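Local atomic coordinates of hypothetical nigD-like protein (Bacteroides caccae, PDB entry 3QWN), a protein that is of unknown detailed function but, as a NigD-like antitoxin, probably acts as an immunity protein protecting its bacterial host against a cognate toxin. Residues P81-A86 with F128-E132; G94-V100 with L146-N152; S104-G108 with G206-V210; G110-L116 with A162-L168. One frame throughout, in Å; residues are numbered along the deposited sequence.

The four contacts illustrate how a beta sandwich combines pairing within sheets with packing between them. Contact 4 is the core example, a fully bonded antiparallel pair, its centre about 2 Å from the centre of the chain. Contacts 1 and 2 are partly buried and lie on neighbouring strands of the other sheet, 127-133 and 142-150 respectively, which bond to each other; contact 1 adds a short edge strand, contact 2 an irregular loop held by backbone and side-chain hydrogen bonds. Contact 3 lies at the surface and is purely apolar, joining the two sheets face to face. Val-166 of contact 4 packs on Pro-83 and Ile-130 of contact 1, and Leu-116 on Leu-147 and Val-100 of contact 2.

Contact 1. Residues P81-A86 with F128-E132; sequences PTPKPA and FGIVE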
loop_
_atom_site.group_PDB
_atom_site.type_symbol
_atom_site.label_atom_id
_atom_site.label_comp_id
_atom_site.label_asym_id
_atom_site.label_seq_id
_atom_site.Cartn_x
_atom_site.Cartn_y
_atom_site.Cartn_z
ATOM N N PRO A 81 2.374 -5.844 0.063
ATOM C CA PRO A 81 3.480 -6.713 -0.363
ATOM C C PRO A 81 4.724 -6.515 0.500
ATOM O O PRO A 81 5.204 -5.385 0.710
ATOM C CB PRO A 81 3.718 -6.309 -1.821
ATOM C CG PRO A 81 3.267 -4.876 -1.913
ATOM C CD PRO A 81 2.268 -4.635 -0.790
ATOM N N THR A 82 5.254 -7.640 1.012
ATOM C CA THR A 82 6.477 -7.592 1.799
ATOM C C THR A 82 7.645 -7.546 0.801
ATOM O O THR A 82 7.703 -8.417 -0.084
ATOM C CB THR A 82 6.561 -8.761 2.803
ATOM O OG1 THR A 82 5.447 -8.689 3.696
ATOM C CG2 THR A 82 7.858 -8.726 3.625
ATOM N N PRO A 83 8.551 -6.532 0.895
ATOM C CA PRO A 83 9.703 -6.501 -0.025
ATOM C C PRO A 83 10.538 -7.784 0.094
ATOM O O PRO A 83 10.874 -8.219 1.201
ATOM C CB PRO A 83 10.495 -5.260 0.435
ATOM C CG PRO A 83 9.519 -4.444 1.191
ATOM C CD PRO A 83 8.620 -5.423 1.869
ATOM N N LYS A 84 10.815 -8.412 -1.050
ATOM C CA LYS A 84 11.558 -9.659 -1.109
ATOM C C LYS A 84 12.625 -9.593 -2.210
ATOM O O LYS A 84 12.371 -8.976 -3.248
ATOM C CB LYS A 84 10.603 -10.848 -1.331
ATOM C CG LYS A 84 9.843 -11.287 -0.085
ATOM C CD LYS A 84 8.564 -12.021 -0.480
ATOM C CE LYS A 84 7.593 -12.205 0.676
ATOM N NZ LYS A 84 6.252 -12.694 0.221
ATOM N N PRO A 85 13.824 -10.220 -2.011
ATOM C CA PRO A 85 14.862 -10.176 -3.063
ATOM C C PRO A 85 14.437 -10.926 -4.322
ATOM O O PRO A 85 13.562 -11.782 -4.243
ATOM C CB PRO A 85 16.070 -10.842 -2.396
ATOM C CG PRO A 85 15.481 -11.729 -1.344
ATOM C CD PRO A 85 14.288 -10.993 -0.835
ATOM N N ALA A 86 15.053 -10.606 -5.475
ATOM C CA ALA A 86 14.744 -11.221 -6.773
ATOM C C ALA A 86 14.879 -12.768 -6.759
ATOM O O ALA A 86 14.225 -13.444 -7.553
ATOM C CB ALA A 86 15.639 -10.629 -7.846
ATOM N N PHE A 128 0.679 -8.027 -7.451
ATOM C CA PHE A 128 1.652 -7.015 -7.091
ATOM C C PHE A 128 2.648 -7.558 -6.067
ATOM O O PHE A 128 2.282 -8.379 -5.221
ATOM C CB PHE A 128 0.969 -5.765 -6.541
ATOM C CG PHE A 128 0.119 -5.050 -7.560
ATOM C CD1 PHE A 128 0.700 -4.204 -8.512
ATOM C CD2 PHE A 128 -1.264 -5.217 -7.573
ATOM C CE1 PHE A 128 -0.081 -3.567 -9.473
ATOM C CE2 PHE A 128 -2.047 -4.559 -8.522
ATOM C CZ PHE A 128 -1.445 -3.759 -9.480
ATOM N N GLY A 129 3.880 -7.049 -6.149
ATOM C CA GLY A 129 4.960 -7.337 -5.227
ATOM C C GLY A 129 5.996 -6.230 -5.267
ATOM O O GLY A 129 5.904 -5.305 -6.077
ATOM N N ILE A 130 6.987 -6.319 -4.385
ATOM C CA ILE A 130 8.113 -5.417 -4.307
ATOM C C ILE A 130 9.380 -6.251 -4.386
ATOM O O ILE A 130 9.597 -7.139 -3.552
ATOM C CB ILE A 130 8.075 -4.524 -3.031
ATOM C CG1 ILE A 130 6.871 -3.528 -3.035
ATOM C CG2 ILE A 130 9.433 -3.803 -2.807
ATOM C CD1 ILE A 130 6.922 -2.350 -4.132
ATOM N N VAL A 131 10.202 -5.978 -5.407
ATOM C CA VAL A 131 11.499 -6.621 -5.594
ATOM C C VAL A 131 12.512 -5.746 -4.853
ATOM O O VAL A 131 12.695 -4.581 -5.192
ATOM C CB VAL A 131 11.863 -6.857 -7.079
ATOM C CG1 VAL A 131 13.132 -7.694 -7.197
ATOM C CG2 VAL A 131 10.702 -7.516 -7.827
ATOM N N GLU A 132 13.111 -6.305 -3.803
ATOM C CA GLU A 132 14.038 -5.637 -2.905
ATOM C C GLU A 132 15.502 -5.871 -3.288
ATOM O O GLU A 132 15.930 -7.009 -3.544
ATOM C CB GLU A 132 13.781 -6.141 -1.474
ATOM C CG GLU A 132 14.624 -5.503 -0.387
ATOM C CD GLU A 132 14.503 -6.209 0.946
ATOM O OE1 GLU A 132 14.892 -7.397 1.034
ATOM O OE2 GLU A 132 14.020 -5.571 1.908
HETATM O O HOH W 1 6.556 -8.936 -2.521
#
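Ile-130 meets two prolines of the segment 81-86, each with a different branch of its side chain. Its CG2, set anti to the backbone N, runs alongside the Pro-83 ring, both pointing the same way, and comes within 3.7 Å of Pro-83 CB. The other branch lies beside the backbone N, and there Ile-130 CG1 and Pro-81 CG approach to 4.0 Å as the two side chains cross obliquely. Pro-81 CB settles 3.8 Å from Gly-129 CA, where no side chain intervenes. Glu-132 also travels beside a proline: its extended chain (chi1 -177°) points the same way as Pro-85, with Glu-132 CB 3.6 Å from Lys-84 O. Its buried carboxylate is satisfied elsewhere, since OE2 accepts a hydrogen bond from Tyr-171 and forms a salt bridge with Lys-170. Val-131 shares a sheet face with Lys-84, and its CG1 stands 3.9 Å from Ala-86 CB. Two nearly straight backbone bonds fix the register, from Lys-84 N to Ile-130 O (3.1 Å) and from Glu-132 N to Lys-84 O (2.8 Å). Nearer Pro-81 a water takes over, donating to Thr-82 O and accepting from Ile-130 N. With Pro-83 and Ile-130 both resting on Val-166 of the facing sheet, this is a short, weakly bonded parallel edge strand finishing one sheet of the C-terminal beta sandwich.

Contact 2. Residues G94-V100 with L146-N152; sequences GLKHDPV and LLYHDAN
His-97 CG stands anti to the carbonyl carbon (chi1 -52°), which swings the ring back to strand 146-150 although CB starts away from it, and His-97 ND1 donates to Leu-147 O at 2.9 Å. His-149 CG is instead anti to the backbone N (chi1 172°), and its ring reaches the loop: His-149 ND1 donates to Asp-98 O at 2.8 Å. That oxygen lies in the imidazole plane, while the nitrogen sits above the carbonyl plane. His-149 NE2 bonds to His-126, so both ring nitrogens are engaged. Asp-98 returns the grip, its N donating to His-149 O and its OD2 accepting Ala-151 N (2.8 Å) through the anti lone pair. In the C-terminal beta sandwich this loop leads from strand 84-85 of one sheet to strand 101-108 of the other, crossing the end of strand 142-150 with a single bridge between His-97 and His-149. Tyr-148 supplies a flat surface for the loop: Lys-96 CB makes a CH-pi contact over its face, 4.2 Å from the ring centroid, and Gly-94 O lies at its edge, 3.6 Å from Tyr-148 CE2. Farther inside, Val-100 CG2 and Leu-147 CD2 meet tip to tip at 3.6 Å.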
loop_
_atom_site.group_PDB
_atom_site.type_symbol
_atom_site.label_atom_id
_atom_site.label_comp_id
_atom_site.label_asym_id
_atom_site.label_seq_id
_atom_site.Cartn_x
_atom_site.Cartn_y
_atom_site.Cartn_z
ATOM N N GLY A 94 9.869 -15.818 -12.636
ATOM C CA GLY A 94 10.350 -14.592 -13.263
ATOM C C GLY A 94 9.686 -13.308 -12.809
ATOM O O GLY A 94 8.549 -13.309 -12.332
ATOM N N LEU A 95 10.420 -12.198 -12.953
ATOM C CA LEU A 95 9.928 -10.872 -12.589
ATOM C C LEU A 95 9.001 -10.358 -13.680
ATOM O O LEU A 95 9.331 -10.457 -14.872
ATOM C CB LEU A 95 11.089 -9.889 -12.340
ATOM C CG LEU A 95 12.112 -10.270 -11.265
ATOM C CD1 LEU A 95 13.136 -9.179 -11.101
ATOM C CD2 LEU A 95 11.457 -10.559 -9.925
ATOM N N LYS A 96 7.823 -9.856 -13.267
ATOM C CA LYS A 96 6.792 -9.313 -14.158
ATOM C C LYS A 96 6.651 -7.856 -13.870
ATOM O O LYS A 96 6.579 -7.472 -12.702
ATOM C CB LYS A 96 5.444 -10.041 -13.982
ATOM C CG LYS A 96 5.518 -11.582 -13.947
ATOM C CD LYS A 96 5.929 -12.240 -15.269
ATOM C CE LYS A 96 5.371 -13.650 -15.408
ATOM N NZ LYS A 96 5.747 -14.548 -14.277
ATOM N N HIS A 97 6.647 -7.029 -14.922
ATOM C CA HIS A 97 6.580 -5.573 -14.776
ATOM C C HIS A 97 5.591 -4.941 -15.746
ATOM O O HIS A 97 5.946 -4.025 -16.485
ATOM C CB HIS A 97 7.972 -4.944 -14.960
ATOM C CG HIS A 97 9.044 -5.543 -14.102
ATOM N ND1 HIS A 97 8.956 -5.519 -12.713
ATOM C CD2 HIS A 97 10.188 -6.181 -14.461
ATOM C CE1 HIS A 97 10.037 -6.155 -12.278
ATOM N NE2 HIS A 97 10.824 -6.542 -13.291
ATOM N N ASP A 98 4.351 -5.422 -15.744
ATOM C CA ASP A 98 3.294 -4.857 -16.585
ATOM C C ASP A 98 3.051 -3.380 -16.158
ATOM O O ASP A 98 3.135 -3.075 -14.967
ATOM C CB ASP A 98 2.021 -5.718 -16.530
ATOM C CG ASP A 98 2.181 -7.037 -17.248
ATOM O OD1 ASP A 98 2.712 -7.034 -18.367
ATOM O OD2 ASP A 98 1.739 -8.073 -16.698
ATOM N N PRO A 99 2.922 -2.440 -17.130
ATOM C CA PRO A 99 2.902 -1.011 -16.777
ATOM C C PRO A 99 1.747 -0.566 -15.919
ATOM O O PRO A 99 0.650 -1.120 -15.974
ATOM C CB PRO A 99 2.836 -0.308 -18.139
ATOM C CG PRO A 99 3.442 -1.278 -19.068
ATOM C CD PRO A 99 2.918 -2.603 -18.599
ATOM N N VAL A 100 2.033 0.453 -15.104
ATOM C CA VAL A 100 1.112 1.144 -14.206
ATOM C C VAL A 100 1.496 2.622 -14.218
ATOM O O VAL A 100 2.612 2.977 -14.631
ATOM C CB VAL A 100 1.079 0.589 -12.731
ATOM C CG1 VAL A 100 0.806 -0.907 -12.658
ATOM C CG2 VAL A 100 2.332 0.973 -11.930
ATOM N N LEU A 146 11.590 -2.251 -6.533
ATOM C CA LEU A 146 11.073 -2.309 -7.893
ATOM C C LEU A 146 9.710 -2.940 -7.833
ATOM O O LEU A 146 9.561 -4.002 -7.229
ATOM C CB LEU A 146 12.003 -3.088 -8.841
ATOM C CG LEU A 146 11.490 -3.377 -10.273
ATOM C CD1 LEU A 146 11.182 -2.066 -11.064
ATOM C CD2 LEU A 146 12.503 -4.222 -11.028
ATOM N N LEU A 147 8.706 -2.273 -8.432
ATOM C CA LEU A 147 7.367 -2.815 -8.450
ATOM C C LEU A 147 7.291 -4.048 -9.362
ATOM O O LEU A 147 7.726 -4.009 -10.523
ATOM C CB LEU A 147 6.319 -1.767 -8.892
ATOM C CG LEU A 147 4.863 -2.239 -8.856
ATOM C CD1 LEU A 147 4.344 -2.349 -7.439
ATOM C CD2 LEU A 147 3.994 -1.374 -9.694
ATOM N N TYR A 148 6.735 -5.127 -8.809
ATOM C CA TYR A 148 6.392 -6.330 -9.523
ATOM C C TYR A 148 4.897 -6.225 -9.840
ATOM O O TYR A 148 4.088 -5.974 -8.932
ATOM C CB TYR A 148 6.717 -7.578 -8.683
ATOM C CG TYR A 148 6.181 -8.876 -9.253
ATOM C CD1 TYR A 148 4.841 -9.230 -9.095
ATOM C CD2 TYR A 148 7.023 -9.786 -9.883
ATOM C CE1 TYR A 148 4.335 -10.412 -9.633
ATOM C CE2 TYR A 148 6.538 -10.996 -10.379
ATOM C CZ TYR A 148 5.191 -11.302 -10.257
ATOM O OH TYR A 148 4.692 -12.487 -10.740
ATOM N N HIS A 149 4.529 -6.395 -11.112
ATOM C CA HIS A 149 3.132 -6.379 -11.504
ATOM C C HIS A 149 2.912 -7.387 -12.610
ATOM O O HIS A 149 3.449 -7.236 -13.709
ATOM C CB HIS A 149 2.622 -4.967 -11.905
ATOM C CG HIS A 149 1.233 -4.970 -12.493
ATOM N ND1 HIS A 149 0.913 -4.188 -13.584
ATOM C CD2 HIS A 149 0.141 -5.716 -12.156
ATOM C CE1 HIS A 149 -0.361 -4.452 -13.858
ATOM N NE2 HIS A 149 -0.860 -5.375 -13.031
ATOM N N ASP A 150 2.112 -8.417 -12.308
ATOM C CA ASP A 150 1.713 -9.451 -13.253
ATOM C C ASP A 150 0.229 -9.269 -13.549
ATOM O O ASP A 150 -0.599 -9.476 -12.664
ATOM C CB ASP A 150 2.014 -10.845 -12.687
ATOM C CG ASP A 150 1.796 -12.027 -13.621
ATOM O OD1 ASP A 150 1.621 -11.801 -14.850
ATOM O OD2 ASP A 150 1.823 -13.180 -13.128
ATOM N N ALA A 151 -0.099 -8.812 -14.771
ATOM C CA ALA A 151 -1.484 -8.580 -15.225
ATOM C C ALA A 151 -2.116 -9.864 -15.709
ATOM O O ALA A 151 -3.296 -9.863 -16.027
ATOM C CB ALA A 151 -1.509 -7.539 -16.339
ATOM N N ASN A 152 -1.313 -10.962 -15.819
ATOM C CA ASN A 152 -1.770 -12.314 -16.245
ATOM C C ASN A 152 -2.506 -12.276 -17.600
ATOM O O ASN A 152 -3.506 -12.971 -17.801
ATOM C CB ASN A 152 -2.656 -12.976 -15.164
ATOM C CG ASN A 152 -1.860 -13.691 -14.092
ATOM O OD1 ASN A 152 -1.156 -14.678 -14.353
ATOM N ND2 ASN A 152 -1.943 -13.199 -12.858
#

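Contact 3. Residues S104-G108 with G206-V210; sequences SIWLG and GFEYV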
loop_
_atom_site.group_PDB
_atom_site.type_symbol
_atom_site.label_atom_id
_atom_site.label_comp_id
_atom_site.label_asym_id
_atom_site.label_seq_id
_atom_site.Cartn_x
_atom_site.Cartn_y
_atom_site.Cartn_z
ATOM N N SER A 104 -0.483 8.776 -6.664
ATOM C CA SER A 104 -0.015 9.380 -5.430
ATOM C C SER A 104 0.844 8.349 -4.687
ATOM O O SER A 104 0.582 7.165 -4.798
ATOM C CB SER A 104 -1.200 9.856 -4.602
ATOM O OG SER A 104 -0.850 10.518 -3.397
ATOM N N ILE A 105 1.923 8.782 -4.042
ATOM C CA ILE A 105 2.860 7.902 -3.319
ATOM C C ILE A 105 3.406 8.683 -2.109
ATOM O O ILE A 105 3.703 9.877 -2.227
ATOM C CB ILE A 105 3.998 7.390 -4.269
ATOM C CG1 ILE A 105 4.883 6.312 -3.561
ATOM C CG2 ILE A 105 4.809 8.551 -4.939
ATOM C CD1 ILE A 105 5.720 5.483 -4.505
ATOM N N TRP A 106 3.442 8.056 -0.942
ATOM C CA TRP A 106 3.906 8.740 0.271
ATOM C C TRP A 106 4.211 7.764 1.381
ATOM O O TRP A 106 3.675 6.650 1.431
ATOM C CB TRP A 106 2.859 9.777 0.783
ATOM C CG TRP A 106 1.600 9.157 1.330
ATOM C CD1 TRP A 106 1.324 8.891 2.637
ATOM C CD2 TRP A 106 0.497 8.643 0.574
ATOM N NE1 TRP A 106 0.129 8.224 2.743
ATOM C CE2 TRP A 106 -0.412 8.078 1.492
ATOM C CE3 TRP A 106 0.155 8.659 -0.792
ATOM C CZ2 TRP A 106 -1.632 7.517 1.089
ATOM C CZ3 TRP A 106 -1.027 8.053 -1.198
ATOM C CH2 TRP A 106 -1.891 7.468 -0.267
ATOM N N LEU A 107 5.048 8.210 2.304
ATOM C CA LEU A 107 5.346 7.459 3.513
ATOM C C LEU A 107 4.281 7.798 4.567
ATOM O O LEU A 107 3.889 8.964 4.705
ATOM C CB LEU A 107 6.744 7.791 4.025
ATOM C CG LEU A 107 7.935 7.344 3.197
ATOM C CD1 LEU A 107 9.196 7.969 3.743
ATOM C CD2 LEU A 107 8.063 5.821 3.167
ATOM N N GLY A 108 3.802 6.781 5.265
ATOM C CA GLY A 108 2.821 6.992 6.310
ATOM C C GLY A 108 2.514 5.768 7.136
ATOM O O GLY A 108 2.246 4.695 6.587
ATOM N N GLY A 206 14.612 10.239 -3.413
ATOM C CA GLY A 206 14.066 9.051 -2.770
ATOM C C GLY A 206 13.280 9.447 -1.537
ATOM O O GLY A 206 13.254 10.623 -1.182
ATOM N N PHE A 207 12.652 8.482 -0.851
ATOM C CA PHE A 207 11.864 8.766 0.358
ATOM C C PHE A 207 12.723 8.519 1.607
ATOM O O PHE A 207 13.121 7.382 1.877
ATOM C CB PHE A 207 10.557 7.942 0.403
ATOM C CG PHE A 207 9.710 7.954 -0.856
ATOM C CD1 PHE A 207 8.752 8.935 -1.063
ATOM C CD2 PHE A 207 9.836 6.954 -1.811
ATOM C CE1 PHE A 207 7.963 8.932 -2.221
ATOM C CE2 PHE A 207 9.067 6.973 -2.975
ATOM C CZ PHE A 207 8.140 7.962 -3.175
ATOM N N GLU A 208 13.052 9.594 2.337
ATOM C CA GLU A 208 13.877 9.507 3.543
ATOM C C GLU A 208 13.011 9.440 4.783
ATOM O O GLU A 208 12.036 10.183 4.920
ATOM C CB GLU A 208 14.838 10.682 3.633
ATOM C CG GLU A 208 16.156 10.308 4.277
ATOM C CD GLU A 208 17.108 11.469 4.467
ATOM O OE1 GLU A 208 17.666 11.952 3.457
ATOM O OE2 GLU A 208 17.285 11.903 5.628
ATOM N N TYR A 209 13.352 8.530 5.681
ATOM C CA TYR A 209 12.595 8.352 6.912
ATOM C C TYR A 209 13.456 7.681 7.997
ATOM O O TYR A 209 14.422 6.973 7.688
ATOM C CB TYR A 209 11.296 7.569 6.630
ATOM C CG TYR A 209 11.351 6.083 6.870
ATOM C CD1 TYR A 209 12.059 5.244 6.019
ATOM C CD2 TYR A 209 10.613 5.499 7.892
ATOM C CE1 TYR A 209 12.103 3.865 6.234
ATOM C CE2 TYR A 209 10.628 4.121 8.103
ATOM C CZ TYR A 209 11.390 3.306 7.285
ATOM O OH TYR A 209 11.416 1.947 7.524
ATOM N N VAL A 210 13.114 7.948 9.265
ATOM C CA VAL A 210 13.784 7.378 10.430
ATOM C C VAL A 210 12.768 6.446 11.112
ATOM O O VAL A 210 11.797 6.946 11.693
ATOM C CB VAL A 210 14.344 8.467 11.382
ATOM C CG1 VAL A 210 14.988 7.840 12.613
ATOM C CG2 VAL A 210 15.343 9.366 10.665
#
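Ile-105 and Leu-107 face Phe-207 and Tyr-209 across the gap between the two sheets, at the edge of the C-terminal beta sandwich. Strands 104-108 and 206-209 are outermost strands of different sheets, and their axes run nearly parallel, 16° apart, with a closest approach of 8.3 Å. That spacing suits layers joined by side chains, and each backbone makes its bonds within its own sheet: Trp-106 with Asn-113, Phe-207 with Ile-183, and Tyr-209 with Ile-181. The strand alternation sorts the residues accordingly, since Trp-106 leaves the interface to meet Phe-14 edge-to-face and Glu-208 also points away.

Between aliphatic and aromatic groups, the meeting is of Ile-105 with the end of the Phe-207 ring. The two side chains cross at about a right angle. With Ile-105 CG1 anti to the backbone N (chi1 -173°), this branch comes to 3.7 Å from Phe-207 CZ, and the CG2 methyl of Ile-105 reaches the same ring atom at 3.8 Å. Leu-112 and Tyr-202 touch both partners, extending this apolar patch into each sheet.

Leu-107 meets the two aromatic residues chiefly at their CB atoms, its side chain oblique to Phe-207 and nearly at right angles to Tyr-209. A backbone carbonyl is touched as well, Leu-107 CD1 lying 3.8 Å from Glu-208 O. This same CD1 is 3.6 Å from Phe-207 CB and 3.6 Å from Tyr-209 CB.

Contact 4. Residues G110-L116 with A162-L168; sequences GYLNMIL and AYLSVPL
Ser-165 donates its hydroxyl to Asn-113 across the strand pair, with 2.7 Å between Ser-165 OG and Asn-113 OD1. Asn-113 CG lies beside the backbone N (chi1 -41°), which carries OD1 toward Ser-165. The hydroxyl lies in the plane of the amide carbonyl, and Arg-54 completes the buried site, its NH2 bonding to OD1 and its NE to OG. The oxygen OD1 thus meets two donors, while Asn-113 ND2 bonds weakly to the carbonyls of Trp-106 and Gly-108. Leu-112 with Val-166, Met-114 with Leu-164, and Leu-116 with Ala-162 each exchange two backbone bonds, that from Leu-116 N to Ala-162 O being 2.8 Å long and almost straight (178°). At the other end, beyond Leu-112 and Val-166, Leu-168 N donates to Gly-110 O at 2.9 Å. The face opposite Asn-113 is apolar: CG of Met-114, a selenomethionine, packs 3.7 Å from Leu-164 CB, and Leu-116 CD1 lies 3.8 Å from Leu-164 CD1. This face meets Phe-128, Ile-130 and Leu-147 of the second sheet. With a polar cluster among Tyr-111, Ile-115 and Tyr-163 on one side and a partner sheet on the other, the pair is a regular antiparallel ladder at the heart of a beta sandwich.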
loop_
_atom_site.group_PDB
_atom_site.type_symbol
_atom_site.label_atom_id
_atom_site.label_comp_id
_atom_site.label_asym_id
_atom_site.label_seq_id
_atom_site.Cartn_x
_atom_site.Cartn_y
_atom_site.Cartn_z
ATOM N N GLY A 110 4.168 3.653 9.084
ATOM C CA GLY A 110 5.003 2.467 8.939
ATOM C C GLY A 110 4.977 1.803 7.582
ATOM O O GLY A 110 5.572 0.740 7.410
ATOM N N TYR A 111 4.297 2.422 6.604
ATOM C CA TYR A 111 4.203 1.900 5.246
ATOM C C TYR A 111 4.658 2.909 4.179
ATOM O O TYR A 111 4.704 4.126 4.427
ATOM C CB TYR A 111 2.758 1.530 4.938
ATOM C CG TYR A 111 2.119 0.497 5.829
ATOM C CD1 TYR A 111 2.185 -0.858 5.515
ATOM C CD2 TYR A 111 1.325 0.878 6.906
ATOM C CE1 TYR A 111 1.574 -1.822 6.320
ATOM C CE2 TYR A 111 0.673 -0.068 7.694
ATOM C CZ TYR A 111 0.791 -1.420 7.391
ATOM O OH TYR A 111 0.105 -2.351 8.149
ATOM N N LEU A 112 4.934 2.386 2.963
ATOM C CA LEU A 112 5.134 3.163 1.754
ATOM C C LEU A 112 3.797 2.997 0.994
ATOM O O LEU A 112 3.540 1.926 0.456
ATOM C CB LEU A 112 6.379 2.728 0.941
ATOM C CG LEU A 112 6.527 3.405 -0.444
ATOM C CD1 LEU A 112 6.952 4.872 -0.318
ATOM C CD2 LEU A 112 7.462 2.615 -1.365
ATOM N N ASN A 113 2.904 4.009 1.058
ATOM C CA ASN A 113 1.573 3.931 0.444
ATOM C C ASN A 113 1.561 4.478 -0.965
ATOM O O ASN A 113 2.309 5.387 -1.284
ATOM C CB ASN A 113 0.521 4.663 1.281
ATOM C CG ASN A 113 0.706 4.416 2.739
ATOM O OD1 ASN A 113 0.378 3.375 3.223
ATOM N ND2 ASN A 113 1.410 5.283 3.423
HETATM N N MSE A 114 0.746 3.885 -1.808
HETATM C CA MSE A 114 0.632 4.331 -3.173
HETATM C C MSE A 114 -0.689 3.952 -3.750
HETATM O O MSE A 114 -1.259 2.902 -3.416
HETATM C CB MSE A 114 1.784 3.838 -4.092
HETATM C CG MSE A 114 1.768 2.355 -4.445
HETATM SE SE MSE A 114 3.512 1.812 -5.235
HETATM C CE MSE A 114 4.588 1.939 -3.611
ATOM N N ILE A 115 -1.161 4.852 -4.628
ATOM C CA ILE A 115 -2.348 4.707 -5.450
ATOM C C ILE A 115 -1.834 4.558 -6.871
ATOM O O ILE A 115 -1.112 5.429 -7.371
ATOM C CB ILE A 115 -3.328 5.881 -5.298
ATOM C CG1 ILE A 115 -3.742 6.079 -3.824
ATOM C CG2 ILE A 115 -4.525 5.668 -6.210
ATOM C CD1 ILE A 115 -4.611 7.345 -3.570
ATOM N N LEU A 116 -2.169 3.437 -7.502
ATOM C CA LEU A 116 -1.766 3.175 -8.875
ATOM C C LEU A 116 -2.943 3.273 -9.806
ATOM O O LEU A 116 -4.078 3.051 -9.395
ATOM C CB LEU A 116 -1.134 1.771 -9.008
ATOM C CG LEU A 116 0.016 1.395 -8.067
ATOM C CD1 LEU A 116 0.436 -0.044 -8.302
ATOM C CD2 LEU A 116 1.221 2.348 -8.228
ATOM N N ALA A 162 -5.469 0.798 -8.004
ATOM C CA ALA A 162 -4.959 -0.243 -7.117
ATOM C C ALA A 162 -4.293 0.451 -5.951
ATOM O O ALA A 162 -3.757 1.545 -6.101
ATOM C CB ALA A 162 -4.016 -1.171 -7.838
ATOM N N TYR A 163 -4.386 -0.158 -4.783
ATOM C CA TYR A 163 -3.873 0.426 -3.559
ATOM C C TYR A 163 -2.867 -0.507 -2.921
ATOM O O TYR A 163 -3.187 -1.653 -2.663
ATOM C CB TYR A 163 -5.054 0.716 -2.603
ATOM C CG TYR A 163 -6.117 1.578 -3.246
ATOM C CD1 TYR A 163 -5.996 2.968 -3.279
ATOM C CD2 TYR A 163 -7.242 1.005 -3.847
ATOM C CE1 TYR A 163 -6.985 3.770 -3.871
ATOM C CE2 TYR A 163 -8.227 1.797 -4.454
ATOM C CZ TYR A 163 -8.109 3.175 -4.438
ATOM O OH TYR A 163 -9.108 3.936 -5.008
ATOM N N LEU A 164 -1.650 -0.005 -2.673
ATOM C CA LEU A 164 -0.569 -0.753 -2.037
ATOM C C LEU A 164 -0.079 -0.052 -0.761
ATOM O O LEU A 164 0.048 1.157 -0.733
ATOM C CB LEU A 164 0.621 -0.908 -3.020
ATOM C CG LEU A 164 0.604 -2.102 -3.980
ATOM C CD1 LEU A 164 -0.446 -1.938 -5.091
ATOM C CD2 LEU A 164 1.935 -2.275 -4.600
ATOM N N SER A 165 0.222 -0.822 0.279
ATOM C CA SER A 165 0.805 -0.337 1.524
ATOM C C SER A 165 1.958 -1.260 1.798
ATOM O O SER A 165 1.736 -2.411 2.182
ATOM C CB SER A 165 -0.213 -0.329 2.661
ATOM O OG SER A 165 -0.787 0.950 2.870
ATOM N N VAL A 166 3.170 -0.833 1.432
ATOM C CA VAL A 166 4.374 -1.638 1.595
ATOM C C VAL A 166 4.860 -1.534 3.058
ATOM O O VAL A 166 5.309 -0.448 3.451
ATOM C CB VAL A 166 5.504 -1.234 0.598
ATOM C CG1 VAL A 166 6.672 -2.201 0.693
ATOM C CG2 VAL A 166 4.991 -1.154 -0.833
ATOM N N PRO A 167 4.825 -2.642 3.859
ATOM C CA PRO A 167 5.332 -2.571 5.257
ATOM C C PRO A 167 6.833 -2.292 5.337
ATOM O O PRO A 167 7.603 -2.895 4.600
ATOM C CB PRO A 167 4.998 -3.954 5.829
ATOM C CG PRO A 167 4.881 -4.843 4.637
ATOM C CD PRO A 167 4.322 -3.996 3.534
ATOM N N LEU A 168 7.247 -1.382 6.232
ATOM C CA LEU A 168 8.655 -0.994 6.360
ATOM C C LEU A 168 9.259 -1.355 7.733
ATOM O O LEU A 168 10.357 -0.898 8.065
ATOM C CB LEU A 168 8.818 0.523 6.091
ATOM C CG LEU A 168 8.250 1.090 4.802
ATOM C CD1 LEU A 168 8.284 2.615 4.833
ATOM C CD2 LEU A 168 8.961 0.533 3.588
#